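Local atomic coordinates of Cwp19 (Clostridioides difficile, PDB entry 5OQ3), a protein that is probably a peptidoglycan hydrolase of the bacterial cell wall, with a glycoside hydrolase TIM barrel as the region modelled here. Residues D274-A277 and W278-G282; V306-W309 and A310-K314; A340-I343 and V344-V347; V347-N350 and R351-E355. All coordinates share one frame; numbering follows the deposited sequence.

How the contacts relate
All four contacts lie in the outer helical layer of one eight-stranded parallel barrel, on helices of its second half, from helix 275-280 to helix 343-350. Contact 2, on helix 302-313, is buried: a glutamate folds over one tryptophan, which stands over a second, and a water and an arginine hold the carboxylate. That arginine, R276, comes from contact 1, so the two touch through a salt bridge as well as by packing. Contacts 1, 3 and 4 are partly buried. Contacts 3 and 4 share V347, one opening helix 343-350 with a glutamate-glutamine bond, the other ending it in a beta turn and an arginine over a valine. Contact 4 also packs against contact 2; contact 3 does not.

Contact 1. Residues D274-A277 and W278-G282; sequences DTRA and WIKQG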
ATOM      1  N   ASP A 274       8.652   5.624   9.784  1.00  7.83           N
ATOM      2  CA  ASP A 274      10.045   5.394  10.147  1.00  7.30           C
ATOM      3  C   ASP A 274      10.446   4.011   9.632  1.00  6.89           C
ATOM      4  O   ASP A 274      10.581   3.047  10.389  1.00  7.51           O
ATOM      5  CB  ASP A 274      10.265   5.534  11.636  1.00  8.36           C
ATOM      6  CG  ASP A 274      11.731   5.524  12.018  1.00  8.64           C
ATOM      7  OD1 ASP A 274      12.607   5.266  11.144  1.00  9.51           O
ATOM      8  OD2 ASP A 274      11.990   5.776  13.219  1.00  9.80           O
ATOM      9  N   THR A 275      10.636   3.924   8.331  1.00  7.22           N
ATOM     10  CA  THR A 275      10.834   2.613   7.684  1.00  6.85           C
ATOM     11  C   THR A 275      12.055   1.916   8.253  1.00  7.78           C
ATOM     12  O   THR A 275      12.038   0.706   8.397  1.00  8.60           O
ATOM     13  CB  THR A 275      10.993   2.811   6.188  1.00  7.80           C
ATOM     14  OG1 THR A 275       9.965   3.697   5.759  1.00  9.22           O
ATOM     15  CG2 THR A 275      10.922   1.480   5.470  1.00  8.24           C
ATOM     16  N   ARG A 276      13.101   2.667   8.574  1.00  8.50           N
ATOM     17  CA  ARG A 276      14.279   2.029   9.168  1.00  8.31           C
ATOM     18  C   ARG A 276      13.932   1.313  10.447  1.00  8.68           C
ATOM     19  O   ARG A 276      14.431   0.214  10.684  1.00 10.01           O
ATOM     20  CB  ARG A 276      15.388   3.056   9.370  1.00  9.44           C
ATOM     21  CG  ARG A 276      16.555   2.462  10.133  1.00 11.49           C
ATOM     22  CD  ARG A 276      17.724   3.427  10.267  1.00 12.91           C
ATOM     23  NE  ARG A 276      18.360   3.617   8.981  1.00 13.77           N
ATOM     24  CZ  ARG A 276      19.324   4.498   8.747  1.00 13.27           C
ATOM     25  NH1 ARG A 276      19.770   5.283   9.721  1.00 14.86           N
ATOM     26  NH2 ARG A 276      19.875   4.588   7.556  1.00 16.42           N
ATOM     27  N   ALA A 277      13.149   1.933  11.320  1.00  8.00           N
ATOM     28  CA  ALA A 277      12.749   1.263  12.553  1.00  8.47           C
ATOM     29  C   ALA A 277      11.975   0.008  12.258  1.00  7.47           C
ATOM     30  O   ALA A 277      12.116  -1.007  12.971  1.00  8.66           O
ATOM     31  CB  ALA A 277      11.897   2.245  13.405  1.00  8.47           C
ATOM     32  N   TRP A 278      11.089   0.025  11.284  1.00  6.80           N
ATOM     33  CA  TRP A 278      10.299  -1.140  10.959  1.00  6.90           C
ATOM     34  C   TRP A 278      11.217  -2.293  10.592  1.00  7.10           C
ATOM     35  O   TRP A 278      10.979  -3.443  10.965  1.00  8.28           O
ATOM     36  CB  TRP A 278       9.356  -0.878   9.795  1.00  7.32           C
ATOM     37  CG  TRP A 278       8.482   0.305   9.890  1.00  7.33           C
ATOM     38  CD1 TRP A 278       8.134   1.029  10.993  1.00  7.68           C
ATOM     39  CD2 TRP A 278       7.792   0.887   8.789  1.00  7.21           C
ATOM     40  NE1 TRP A 278       7.329   2.066  10.647  1.00  7.62           N
ATOM     41  CE2 TRP A 278       7.076   1.985   9.292  1.00  7.77           C
ATOM     42  CE3 TRP A 278       7.707   0.584   7.411  1.00  7.15           C
ATOM     43  CZ2 TRP A 278       6.326   2.814   8.460  1.00  7.82           C
ATOM     44  CZ3 TRP A 278       6.964   1.387   6.612  1.00  7.28           C
ATOM     45  CH2 TRP A 278       6.248   2.467   7.121  1.00  8.99           C
ATOM     46  N   ILE A 279      12.221  -2.008   9.806  1.00  8.43           N
ATOM     47  CA  ILE A 279      13.176  -3.007   9.355  1.00  9.41           C
ATOM     48  C   ILE A 279      14.011  -3.508  10.512  1.00 10.97           C
ATOM     49  O   ILE A 279      14.127  -4.730  10.726  1.00 13.02           O
ATOM     50  CB  ILE A 279      14.048  -2.447   8.198  1.00 10.20           C
ATOM     51  CG1 ILE A 279      13.203  -2.183   6.957  1.00 10.60           C
ATOM     52  CG2 ILE A 279      15.225  -3.374   7.884  1.00 12.41           C
ATOM     53  CD1 ILE A 279      13.865  -1.317   5.934  1.00 12.44           C
ATOM     54  N   LYS A 280      14.552  -2.611  11.303  1.00 10.92           N
ATOM     55  CA  LYS A 280      15.460  -3.010  12.357  1.00 12.62           C
ATOM     56  C   LYS A 280      14.778  -3.788  13.442  1.00 12.04           C
ATOM     57  O   LYS A 280      15.377  -4.670  14.031  1.00 14.95           O
ATOM     58  CB  LYS A 280      16.222  -1.790  12.859  1.00 15.69           C
ATOM     59  CG  LYS A 280      17.067  -1.121  11.739  1.00 23.11           C
ATOM     60  CD  LYS A 280      18.402  -1.779  11.439  1.00 33.34           C
ATOM     61  CE  LYS A 280      18.375  -2.966  10.501  1.00 35.00           C
ATOM     62  NZ  LYS A 280      19.558  -3.844  10.805  1.00 39.93           N
ATOM     63  N   GLN A 281      13.529  -3.455  13.744  1.00 10.61           N
ATOM     64  CA  GLN A 281      12.733  -4.162  14.768  1.00 10.40           C
ATOM     65  C   GLN A 281      11.939  -5.361  14.217  1.00  9.92           C
ATOM     66  O   GLN A 281      11.284  -6.082  14.972  1.00 12.65           O
ATOM     67  CB  GLN A 281      11.798  -3.202  15.474  1.00 10.84           C
ATOM     68  CG  GLN A 281      12.540  -2.156  16.271  1.00 12.16           C
ATOM     69  CD  GLN A 281      11.600  -1.154  16.913  1.00 11.84           C
ATOM     70  OE1 GLN A 281      10.566  -1.532  17.486  1.00 13.52           O
ATOM     71  NE2 GLN A 281      11.945   0.152  16.801  1.00 12.36           N
ATOM     72  N   GLY A 282      11.999  -5.591  12.910  1.00  9.56           N
ATOM     73  CA  GLY A 282      11.332  -6.726  12.323  1.00  8.84           C
ATOM     74  C   GLY A 282       9.818  -6.660  12.442  1.00  8.22           C
ATOM     75  O   GLY A 282       9.135  -7.638  12.716  1.00 10.56           O
TER
HETATM   76  O   HOH W   1       6.761   4.922  11.808  1.00  9.04           O
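T275 lays its CA over the six-membered ring of W278, a CH-pi contact with T275 CA 3.9 Å from the ring centroid and 23° off the normal. D274 O sits on the same face but toward the pyrrole side, 3.2 Å from W278 CD1, while also accepting the backbone N-H of W278 in its carbonyl plane. The indole can turn back under this first turn because chi1 of -52° puts W278 CG beside its own backbone N. At the pyrrole corner one water takes both the W278 NE1 hydrogen, at 3.1 Å, and that of D274 N, at 2.9 Å; NE1 also bonds weakly to N223 OD1. The D274 side chain caps the helix weakly, D274 OD1 lying 3.4 Å from A277 N; OD1 also accepts from W250 NE1. R276 and K280 run side by side, and R276 reaches out to T258 and to E312, its salt-bridge partner. V222 and L226 of helix 214-236 also touch W278, as does the ring of F193. An aspartate N-cap at the start and a Schellman motif at G282 bound this short helix in the outer layer of a TIM barrel.

Contact 2. Residues V306-W309 and A310-K314; sequences VAWW and ANEVK
E312 folds its CG over the six-membered ring of W308: E312 CG is 3.5 Å from the ring centroid and 18° off the normal. Its chi1 of -75° sets CG beside the backbone N and so over the ring; a further bend at chi2 brings the carboxylate along the indole, the two planes 5° apart. E312 OE2 then lies 3.5 Å from W308 CZ2. Such a buried carboxylate needs partners, and OE2 has two. A water donates to it, 2.6 Å from E312 OE2, and R276 of the preceding helix makes a salt bridge to the same oxygen, which would favour the ionised form. OE1 too is hydrogen-bonded outside these two segments. Both hydrogens of the water are used, the second on W308 O at 2.8 Å, and it accepts from N311 ND2 at 2.9 Å. W308 O therefore serves two donors, since E312 N also bonds to it, at 3.0 Å, as part of the regular helical pattern. That pattern fades at the end, where V313 N to W309 O is a weak bond of 3.3 Å. Both indole N-H groups are answered by loop carbonyls, W308 NE1 by T258 O and W309 NE1 by G248 O. The two tryptophans also meet, W308 CZ3 standing 3.4 Å above the middle of the W309 ring. W309 faces the barrel, packing on L320 of strand 319-324, while W308 and E312 meet helix 275-280, from the helix of the beta-alpha-beta unit that links strands 286-287 and 319-324 of the TIM barrel.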
ATOM      1  N   VAL A 306      18.160   2.582  -5.068  1.00 10.21           N
ATOM      2  CA  VAL A 306      18.193   1.118  -5.005  1.00  9.20           C
ATOM      3  C   VAL A 306      19.355   0.653  -4.111  1.00 10.72           C
ATOM      4  O   VAL A 306      19.195  -0.269  -3.327  1.00 10.91           O
ATOM      5  CB  VAL A 306      18.202   0.424  -6.387  1.00 12.75           C
ATOM      6  CG1 VAL A 306      16.875   0.555  -7.102  1.00 13.48           C
ATOM      7  CG2 VAL A 306      19.343   0.850  -7.260  1.00 14.36           C
ATOM      8  N   ALA A 307      20.497   1.297  -4.232  1.00 11.20           N
ATOM      9  CA  ALA A 307      21.657   0.970  -3.397  1.00 11.38           C
ATOM     10  C   ALA A 307      21.422   1.232  -1.921  1.00 11.28           C
ATOM     11  O   ALA A 307      21.776   0.430  -1.053  1.00 12.13           O
ATOM     12  CB  ALA A 307      22.880   1.708  -3.881  1.00 12.94           C
ATOM     13  N   TRP A 308      20.809   2.374  -1.651  1.00 10.96           N
ATOM     14  CA  TRP A 308      20.538   2.766  -0.274  1.00  9.92           C
ATOM     15  C   TRP A 308      19.584   1.775   0.404  1.00 10.02           C
ATOM     16  O   TRP A 308      19.830   1.317   1.533  1.00 10.39           O
ATOM     17  CB  TRP A 308      19.993   4.223  -0.220  1.00 10.94           C
ATOM     18  CG  TRP A 308      19.890   4.705   1.202  1.00 10.73           C
ATOM     19  CD1 TRP A 308      20.894   5.295   1.936  1.00 12.49           C
ATOM     20  CD2 TRP A 308      18.730   4.605   2.089  1.00 10.85           C
ATOM     21  NE1 TRP A 308      20.428   5.573   3.196  1.00 12.56           N
ATOM     22  CE2 TRP A 308      19.121   5.166   3.328  1.00 11.77           C
ATOM     23  CE3 TRP A 308      17.435   4.109   1.936  1.00 10.53           C
ATOM     24  CZ2 TRP A 308      18.286   5.221   4.407  1.00 11.93           C
ATOM     25  CZ3 TRP A 308      16.597   4.183   2.996  1.00 11.19           C
ATOM     26  CH2 TRP A 308      17.021   4.731   4.232  1.00 11.16           C
ATOM     27  N   TRP A 309      18.504   1.428  -0.283  1.00  8.84           N
ATOM     28  CA  TRP A 309      17.542   0.480   0.258  1.00  8.26           C
ATOM     29  C   TRP A 309      18.094  -0.929   0.379  1.00  8.97           C
ATOM     30  O   TRP A 309      17.809  -1.624   1.376  1.00  9.65           O
ATOM     31  CB  TRP A 309      16.262   0.517  -0.570  1.00  8.29           C
ATOM     32  CG  TRP A 309      15.414   1.728  -0.291  1.00  8.06           C
ATOM     33  CD1 TRP A 309      15.214   2.804  -1.084  1.00  8.76           C
ATOM     34  CD2 TRP A 309      14.648   1.953   0.887  1.00  7.94           C
ATOM     35  NE1 TRP A 309      14.387   3.701  -0.450  1.00  8.65           N
ATOM     36  CE2 TRP A 309      14.020   3.186   0.758  1.00  8.33           C
ATOM     37  CE3 TRP A 309      14.398   1.195   2.024  1.00  9.45           C
ATOM     38  CZ2 TRP A 309      13.177   3.713   1.734  1.00  8.60           C
ATOM     39  CZ3 TRP A 309      13.555   1.730   3.029  1.00 11.01           C
ATOM     40  CH2 TRP A 309      12.952   2.965   2.854  1.00  8.91           C
ATOM     41  N   ALA A 310      18.913  -1.363  -0.586  1.00  9.50           N
ATOM     42  CA  ALA A 310      19.547  -2.659  -0.462  1.00 10.04           C
ATOM     43  C   ALA A 310      20.398  -2.734   0.785  1.00 10.56           C
ATOM     44  O   ALA A 310      20.369  -3.715   1.518  1.00 12.24           O
ATOM     45  CB  ALA A 310      20.378  -2.966  -1.701  1.00 10.50           C
ATOM     46  N   ASN A 311      21.116  -1.671   1.075  1.00 11.18           N
ATOM     47  CA  ASN A 311      21.912  -1.618   2.290  1.00 11.35           C
ATOM     48  C   ASN A 311      21.038  -1.644   3.566  1.00 11.08           C
ATOM     49  O   ASN A 311      21.398  -2.294   4.573  1.00 14.14           O
ATOM     50  CB  ASN A 311      22.834  -0.385   2.277  1.00 13.71           C
ATOM     51  CG  ASN A 311      23.738  -0.356   3.488  1.00 18.24           C
ATOM     52  OD1 ASN A 311      24.647  -1.191   3.609  1.00 21.25           O
ATOM     53  ND2 ASN A 311      23.469   0.567   4.413  1.00 19.29           N
ATOM     54  N   GLU A 312      19.914  -0.959   3.551  1.00 11.73           N
ATOM     55  CA  GLU A 312      18.996  -0.953   4.720  1.00 11.72           C
ATOM     56  C   GLU A 312      18.560  -2.327   5.173  1.00 10.74           C
ATOM     57  O   GLU A 312      18.406  -2.531   6.372  1.00 12.63           O
ATOM     58  CB  GLU A 312      17.741  -0.121   4.423  1.00 13.49           C
ATOM     59  CG  GLU A 312      17.895   1.371   4.434  1.00 15.29           C
ATOM     60  CD  GLU A 312      18.355   1.873   5.810  1.00 16.64           C
ATOM     61  OE1 GLU A 312      17.585   1.839   6.818  1.00 19.12           O
ATOM     62  OE2 GLU A 312      19.496   2.269   5.867  1.00 16.30           O
ATOM     63  N   VAL A 313      18.317  -3.258   4.238  1.00 10.37           N
ATOM     64  CA  VAL A 313      17.853  -4.582   4.633  1.00 10.20           C
ATOM     65  C   VAL A 313      18.954  -5.608   4.842  1.00 11.76           C
ATOM     66  O   VAL A 313      18.683  -6.727   5.312  1.00 13.39           O
ATOM     67  CB  VAL A 313      16.785  -5.131   3.669  1.00 10.35           C
ATOM     68  CG1 VAL A 313      15.598  -4.161   3.576  1.00 10.71           C
ATOM     69  CG2 VAL A 313      17.382  -5.380   2.284  1.00 11.15           C
ATOM     70  N   LYS A 314      20.191  -5.232   4.543  1.00 14.60           N
ATOM     71  CA  LYS A 314      21.293  -6.157   4.615  1.00 16.98           C
ATOM     72  C   LYS A 314      21.401  -6.652   6.045  1.00 19.06           C
ATOM     73  O   LYS A 314      21.293  -5.898   6.991  1.00 21.58           O
ATOM     74  CB  LYS A 314      22.589  -5.446   4.137  1.00 21.12           C
ATOM     75  CG  LYS A 314      23.747  -6.375   3.886  1.00 25.23           C
ATOM     76  CD  LYS A 314      24.936  -5.618   3.297  1.00 28.03           C
ATOM     77  CE  LYS A 314      26.228  -6.386   3.544  1.00 35.39           C
ATOM     78  NZ  LYS A 314      27.395  -5.742   2.874  1.00 41.55           N
TER
HETATM   79  O   HOH W   2      21.164   2.288   3.831  1.00 15.33           O

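Contact 3. Residues A340-I343 and V344-V347; sequences AKEI and VQQV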
ATOM      1  N   ALA A 340       8.510   3.976 -17.638  1.00 13.56           N
ATOM      2  CA  ALA A 340       8.156   2.819 -18.447  1.00 15.32           C
ATOM      3  C   ALA A 340       9.216   2.561 -19.541  1.00 14.34           C
ATOM      4  O   ALA A 340       9.629   1.430 -19.744  1.00 16.26           O
ATOM      5  CB  ALA A 340       6.796   3.023 -19.080  1.00 16.74           C
ATOM      6  N   LYS A 341       9.669   3.621 -20.214  1.00 16.20           N
ATOM      7  CA  LYS A 341      10.646   3.487 -21.284  1.00 16.98           C
ATOM      8  C   LYS A 341      11.978   2.895 -20.833  1.00 16.65           C
ATOM      9  O   LYS A 341      12.700   2.294 -21.651  1.00 22.70           O
ATOM     10  CB  LYS A 341      10.860   4.862 -21.948  1.00 20.63           C
ATOM     11  CG  LYS A 341      11.755   4.861 -23.142  1.00 27.61           C
ATOM     12  CD  LYS A 341      11.729   6.222 -23.795  1.00 32.68           C
ATOM     13  CE  LYS A 341      12.501   7.274 -23.016  1.00 40.11           C
ATOM     14  NZ  LYS A 341      12.980   8.340 -23.953  1.00 48.35           N
ATOM     15  N   GLU A 342      12.275   3.010 -19.529  1.00 14.53           N
ATOM     16  CA  GLU A 342      13.540   2.505 -18.991  1.00 13.89           C
ATOM     17  C   GLU A 342      13.347   1.396 -18.025  1.00 12.05           C
ATOM     18  O   GLU A 342      14.256   1.107 -17.238  1.00 13.69           O
ATOM     19  CB  GLU A 342      14.376   3.613 -18.369  1.00 16.33           C
ATOM     20  CG  GLU A 342      13.784   4.337 -17.181  1.00 15.93           C
ATOM     21  CD  GLU A 342      14.728   5.385 -16.626  1.00 16.82           C
ATOM     22  OE1 GLU A 342      15.063   5.324 -15.433  1.00 17.32           O
ATOM     23  OE2 GLU A 342      15.139   6.297 -17.397  1.00 22.01           O
ATOM     24  N   ILE A 343      12.218   0.709 -18.111  1.00 12.11           N
ATOM     25  CA  ILE A 343      11.982  -0.299 -17.089  1.00 11.00           C
ATOM     26  C   ILE A 343      12.982  -1.464 -17.186  1.00 10.96           C
ATOM     27  O   ILE A 343      13.373  -2.023 -16.164  1.00 10.84           O
ATOM     28  CB  ILE A 343      10.518  -0.794 -17.125  1.00 12.78           C
ATOM     29  CG1 ILE A 343      10.148  -1.588 -15.844  1.00 13.16           C
ATOM     30  CG2 ILE A 343      10.228  -1.658 -18.330  1.00 13.38           C
ATOM     31  CD1 ILE A 343      10.379  -0.862 -14.522  1.00 14.98           C
ATOM     32  N   VAL A 344      13.397  -1.851 -18.380  1.00 10.48           N
ATOM     33  CA  VAL A 344      14.390  -2.922 -18.485  1.00 10.69           C
ATOM     34  C   VAL A 344      15.697  -2.498 -17.799  1.00 10.19           C
ATOM     35  O   VAL A 344      16.312  -3.262 -17.068  1.00 10.91           O
ATOM     36  CB  VAL A 344      14.608  -3.341 -19.958  1.00 12.49           C
ATOM     37  CG1 VAL A 344      15.794  -4.286 -20.051  1.00 13.11           C
ATOM     38  CG2 VAL A 344      13.347  -4.019 -20.488  1.00 14.00           C
ATOM     39  N   GLN A 345      16.131  -1.283 -18.050  1.00 11.06           N
ATOM     40  CA  GLN A 345      17.315  -0.744 -17.388  1.00 11.73           C
ATOM     41  C   GLN A 345      17.175  -0.746 -15.855  1.00 10.56           C
ATOM     42  O   GLN A 345      18.124  -1.119 -15.135  1.00 10.35           O
ATOM     43  CB  GLN A 345      17.587   0.670 -17.904  1.00 13.11           C
ATOM     44  CG  GLN A 345      18.856   1.291 -17.360  1.00 12.28           C
ATOM     45  CD  GLN A 345      19.077   2.720 -17.802  1.00 17.13           C
ATOM     46  OE1 GLN A 345      18.271   3.275 -18.530  1.00 20.66           O
ATOM     47  NE2 GLN A 345      20.145   3.340 -17.299  1.00 17.28           N
ATOM     48  N   GLN A 346      16.027  -0.312 -15.344  1.00 10.05           N
ATOM     49  CA  GLN A 346      15.821  -0.326 -13.910  1.00  9.68           C
ATOM     50  C   GLN A 346      15.888  -1.714 -13.331  1.00  9.61           C
ATOM     51  O   GLN A 346      16.566  -1.910 -12.325  1.00 10.15           O
ATOM     52  CB  GLN A 346      14.508   0.392 -13.551  1.00  8.90           C
ATOM     53  CG  GLN A 346      14.479   1.868 -13.850  1.00 10.74           C
ATOM     54  CD  GLN A 346      13.392   2.624 -13.076  1.00 10.90           C
ATOM     55  OE1 GLN A 346      12.459   2.035 -12.508  1.00 11.72           O
ATOM     56  NE2 GLN A 346      13.464   3.953 -13.132  1.00 12.80           N
ATOM     57  N   VAL A 347      15.176  -2.680 -13.901  1.00  9.71           N
ATOM     58  CA  VAL A 347      15.155  -3.993 -13.309  1.00  9.83           C
ATOM     59  C   VAL A 347      16.500  -4.701 -13.474  1.00  9.63           C
ATOM     60  O   VAL A 347      16.936  -5.414 -12.594  1.00 10.12           O
ATOM     61  CB  VAL A 347      13.988  -4.842 -13.860  1.00 11.38           C
ATOM     62  CG1 VAL A 347      14.052  -6.271 -13.363  1.00 11.28           C
ATOM     63  CG2 VAL A 347      12.652  -4.230 -13.431  1.00 12.13           C
TER
HETATM   64  O   HOH W   3      12.758  -0.602 -21.059  1.00 19.92           O
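The carboxylate of E342 and the amide of Q346 meet with their planes turned 76° apart, joined by a hydrogen bond of 3.1 Å from Q346 NE2 to E342 OE1. The amide nitrogen comes to OE1 on its anti side and somewhat out of the carboxylate plane, and the oxygen is likewise tilted from the amide plane. OE1 has a further donor in I295 N, and Q346 NE2 a weak second acceptor in W293 O, so the pair ties the helix start to the loop between strand 286-287 and helix 302-313. At the other end of the amide, Q346 OE1 rests 4.1 Å from I343 CD1, the two side chains crossing at about a right angle. A second amide, that of Q345, brings its OE1 to 3.9 Å from E342 CB. For E342 the reach depends on chi1 of 62°, which wedges CG between the backbone N and the carbonyl carbon, after which the chain runs straight on to the carboxylate.

The backbone begins its helical bonding here, with Q346 N giving to E342 O and V347 N to I343 O, both at 3.0 Å. A water covers the step before, donating to K341 O and accepting from V344 N at 3.0 Å, and so satisfies a first-turn N-H. I343 CD1 lies 4.2 Å from V347 CG2, and both residues pack on Y361 and Q324 of two barrel strands; helix 371-381 also touches both, through D376 and L380. With E342 at the N-cap position, this is the start of helix 343-350 in the outer layer of the TIM barrel.

Contact 4. Residues V347-N350 and R351-E355; sequences VTLN and RKYSE
From V347 to Y353 the backbone passes from helix into a type I beta turn: R351 N still bonds to V347 O at 3.0 Å, four residues back, but K352 N to L349 O at 2.9 Å and Y353 N to N350 O at 3.0 Å span only three. In these last two the donor stands well above the carbonyl plane, by 58° and 47°. R351 doubles back along the helix, its chi1 of -73° setting CG beside the backbone N and the chain extending from there to NE. Its guanidinium thus comes to lie with one face over the V347 methyl, R351 NE 3.7 Å from V347 CG1. A water joins R351 NH1 to T348 OG1, both at 3.0 Å, and T348 OG1 itself bonds to V344 O. On another side of the turn L349 and Y353 run side by side, L349 CD1 4.1 Å from Y353 CE1. The tyrosine ring presents its edge to two carbonyls, with Y353 CD1 3.4 Å from L349 O and N350 O lying in its plane. N350 points inward instead, bonded to Y302 and Q324. The charge of R351 is met by E26, with L380 O and the water as further acceptors, which would help keep the guanidinium over V347, while the apolar pair and ring edge pack the turn that leads into strand 356-361.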
ATOM      1  N   VAL A 347      15.176  -2.680 -13.901  1.00  9.71           N
ATOM      2  CA  VAL A 347      15.155  -3.993 -13.309  1.00  9.83           C
ATOM      3  C   VAL A 347      16.500  -4.701 -13.474  1.00  9.63           C
ATOM      4  O   VAL A 347      16.936  -5.414 -12.594  1.00 10.12           O
ATOM      5  CB  VAL A 347      13.988  -4.842 -13.860  1.00 11.38           C
ATOM      6  CG1 VAL A 347      14.052  -6.271 -13.363  1.00 11.28           C
ATOM      7  CG2 VAL A 347      12.652  -4.230 -13.431  1.00 12.13           C
ATOM      8  N   THR A 348      17.204  -4.440 -14.570  1.00 10.21           N
ATOM      9  CA  THR A 348      18.561  -4.965 -14.738  1.00  9.88           C
ATOM     10  C   THR A 348      19.483  -4.479 -13.599  1.00  9.42           C
ATOM     11  O   THR A 348      20.258  -5.248 -13.023  1.00 10.70           O
ATOM     12  CB  THR A 348      19.103  -4.592 -16.118  1.00 10.71           C
ATOM     13  OG1 THR A 348      18.267  -5.153 -17.135  1.00 12.36           O
ATOM     14  CG2 THR A 348      20.538  -5.089 -16.319  1.00 11.01           C
ATOM     15  N   LEU A 349      19.364  -3.208 -13.236  1.00  9.34           N
ATOM     16  CA  LEU A 349      20.124  -2.673 -12.122  1.00  9.21           C
ATOM     17  C   LEU A 349      19.717  -3.348 -10.818  1.00  9.55           C
ATOM     18  O   LEU A 349      20.591  -3.710 -10.017  1.00 10.11           O
ATOM     19  CB  LEU A 349      19.952  -1.166 -12.058  1.00 10.19           C
ATOM     20  CG  LEU A 349      20.746  -0.460 -10.949  1.00 11.27           C
ATOM     21  CD1 LEU A 349      22.259  -0.678 -11.110  1.00 11.61           C
ATOM     22  CD2 LEU A 349      20.370   1.008 -10.865  1.00 12.52           C
ATOM     23  N   ASN A 350      18.406  -3.480 -10.575  1.00  9.00           N
ATOM     24  CA  ASN A 350      17.951  -4.114  -9.362  1.00  8.99           C
ATOM     25  C   ASN A 350      18.620  -5.453  -9.181  1.00  8.83           C
ATOM     26  O   ASN A 350      18.948  -5.852  -8.066  1.00  9.09           O
ATOM     27  CB  ASN A 350      16.444  -4.406  -9.396  1.00  9.55           C
ATOM     28  CG  ASN A 350      15.578  -3.167  -9.423  1.00  8.94           C
ATOM     29  OD1 ASN A 350      16.069  -2.026  -9.300  1.00  9.75           O
ATOM     30  ND2 ASN A 350      14.281  -3.388  -9.663  1.00  9.18           N
ATOM     31  N   ARG A 351      18.724  -6.203 -10.265  1.00  9.61           N
ATOM     32  CA  ARG A 351      19.241  -7.558 -10.222  1.00 10.87           C
ATOM     33  C   ARG A 351      20.734  -7.659  -9.898  1.00 11.57           C
ATOM     34  O   ARG A 351      21.242  -8.738  -9.666  1.00 13.85           O
ATOM     35  CB  ARG A 351      18.853  -8.282 -11.519  1.00 12.37           C
ATOM     36  CG  ARG A 351      17.352  -8.638 -11.538  1.00 13.35           C
ATOM     37  CD  ARG A 351      16.866  -8.985 -12.885  1.00 14.64           C
ATOM     38  NE  ARG A 351      15.573  -9.630 -12.866  1.00 13.21           N
ATOM     39  CZ  ARG A 351      14.976 -10.081 -13.953  1.00 13.55           C
ATOM     40  NH1 ARG A 351      15.552  -9.897 -15.150  1.00 15.59           N
ATOM     41  NH2 ARG A 351      13.837 -10.702 -13.865  1.00 13.63           N
ATOM     42  N   LYS A 352      21.433  -6.531  -9.894  1.00 10.42           N
ATOM     43  CA  LYS A 352      22.812  -6.488  -9.415  1.00 10.88           C
ATOM     44  C   LYS A 352      22.917  -6.558  -7.900  1.00 12.54           C
ATOM     45  O   LYS A 352      24.026  -6.750  -7.373  1.00 16.80           O
ATOM     46  CB  LYS A 352      23.518  -5.240  -9.931  1.00 11.48           C
ATOM     47  CG  LYS A 352      23.653  -5.179 -11.455  1.00 10.91           C
ATOM     48  CD  LYS A 352      24.439  -6.381 -12.024  1.00 10.20           C
ATOM     49  CE  LYS A 352      24.812  -6.117 -13.490  1.00 10.43           C
ATOM     50  NZ  LYS A 352      25.631  -7.270 -14.013  1.00 10.81           N
ATOM     51  N   TYR A 353      21.789  -6.388  -7.194  1.00 10.41           N
ATOM     52  CA  TYR A 353      21.785  -6.348  -5.723  1.00 10.56           C
ATOM     53  C   TYR A 353      21.120  -7.580  -5.182  1.00 12.16           C
ATOM     54  O   TYR A 353      19.910  -7.786  -5.348  1.00 11.86           O
ATOM     55  CB  TYR A 353      21.023  -5.069  -5.232  1.00  8.70           C
ATOM     56  CG  TYR A 353      21.737  -3.802  -5.614  1.00 10.71           C
ATOM     57  CD1 TYR A 353      21.510  -3.212  -6.831  1.00 11.40           C
ATOM     58  CD2 TYR A 353      22.674  -3.203  -4.765  1.00 11.25           C
ATOM     59  CE1 TYR A 353      22.186  -2.075  -7.213  1.00 12.41           C
ATOM     60  CE2 TYR A 353      23.374  -2.066  -5.134  1.00 12.36           C
ATOM     61  CZ  TYR A 353      23.121  -1.495  -6.370  1.00 11.47           C
ATOM     62  OH  TYR A 353      23.817  -0.353  -6.753  1.00 14.28           O
ATOM     63  N   SER A 354      21.899  -8.388  -4.492  1.00 12.37           N
ATOM     64  CA  SER A 354      21.360  -9.618  -3.969  1.00 13.05           C
ATOM     65  C   SER A 354      20.278  -9.421  -2.907  1.00 11.43           C
ATOM     66  O   SER A 354      19.461 -10.299  -2.672  1.00 13.42           O
ATOM     67  CB  SER A 354      22.459 -10.479  -3.409  1.00 17.88           C
ATOM     68  OG  SER A 354      23.056  -9.903  -2.278  1.00 21.51           O
ATOM     69  N   GLU A 355      20.258  -8.239  -2.297  1.00 11.22           N
ATOM     70  CA  GLU A 355      19.245  -7.928  -1.281  1.00 10.37           C
ATOM     71  C   GLU A 355      17.893  -7.626  -1.910  1.00  9.84           C
ATOM     72  O   GLU A 355      16.877  -7.638  -1.216  1.00 11.36           O
ATOM     73  CB  GLU A 355      19.685  -6.721  -0.453  1.00 12.13           C
ATOM     74  CG  GLU A 355      20.959  -6.931   0.317  1.00 15.14           C
ATOM     75  CD  GLU A 355      22.246  -6.624  -0.492  1.00 20.77           C
ATOM     76  OE1 GLU A 355      22.279  -6.180  -1.716  1.00 18.31           O
ATOM     77  OE2 GLU A 355      23.272  -6.835   0.156  1.00 29.58           O
TER
HETATM   78  O   HOH W   4      17.504  -7.998 -16.484  1.00 21.04           O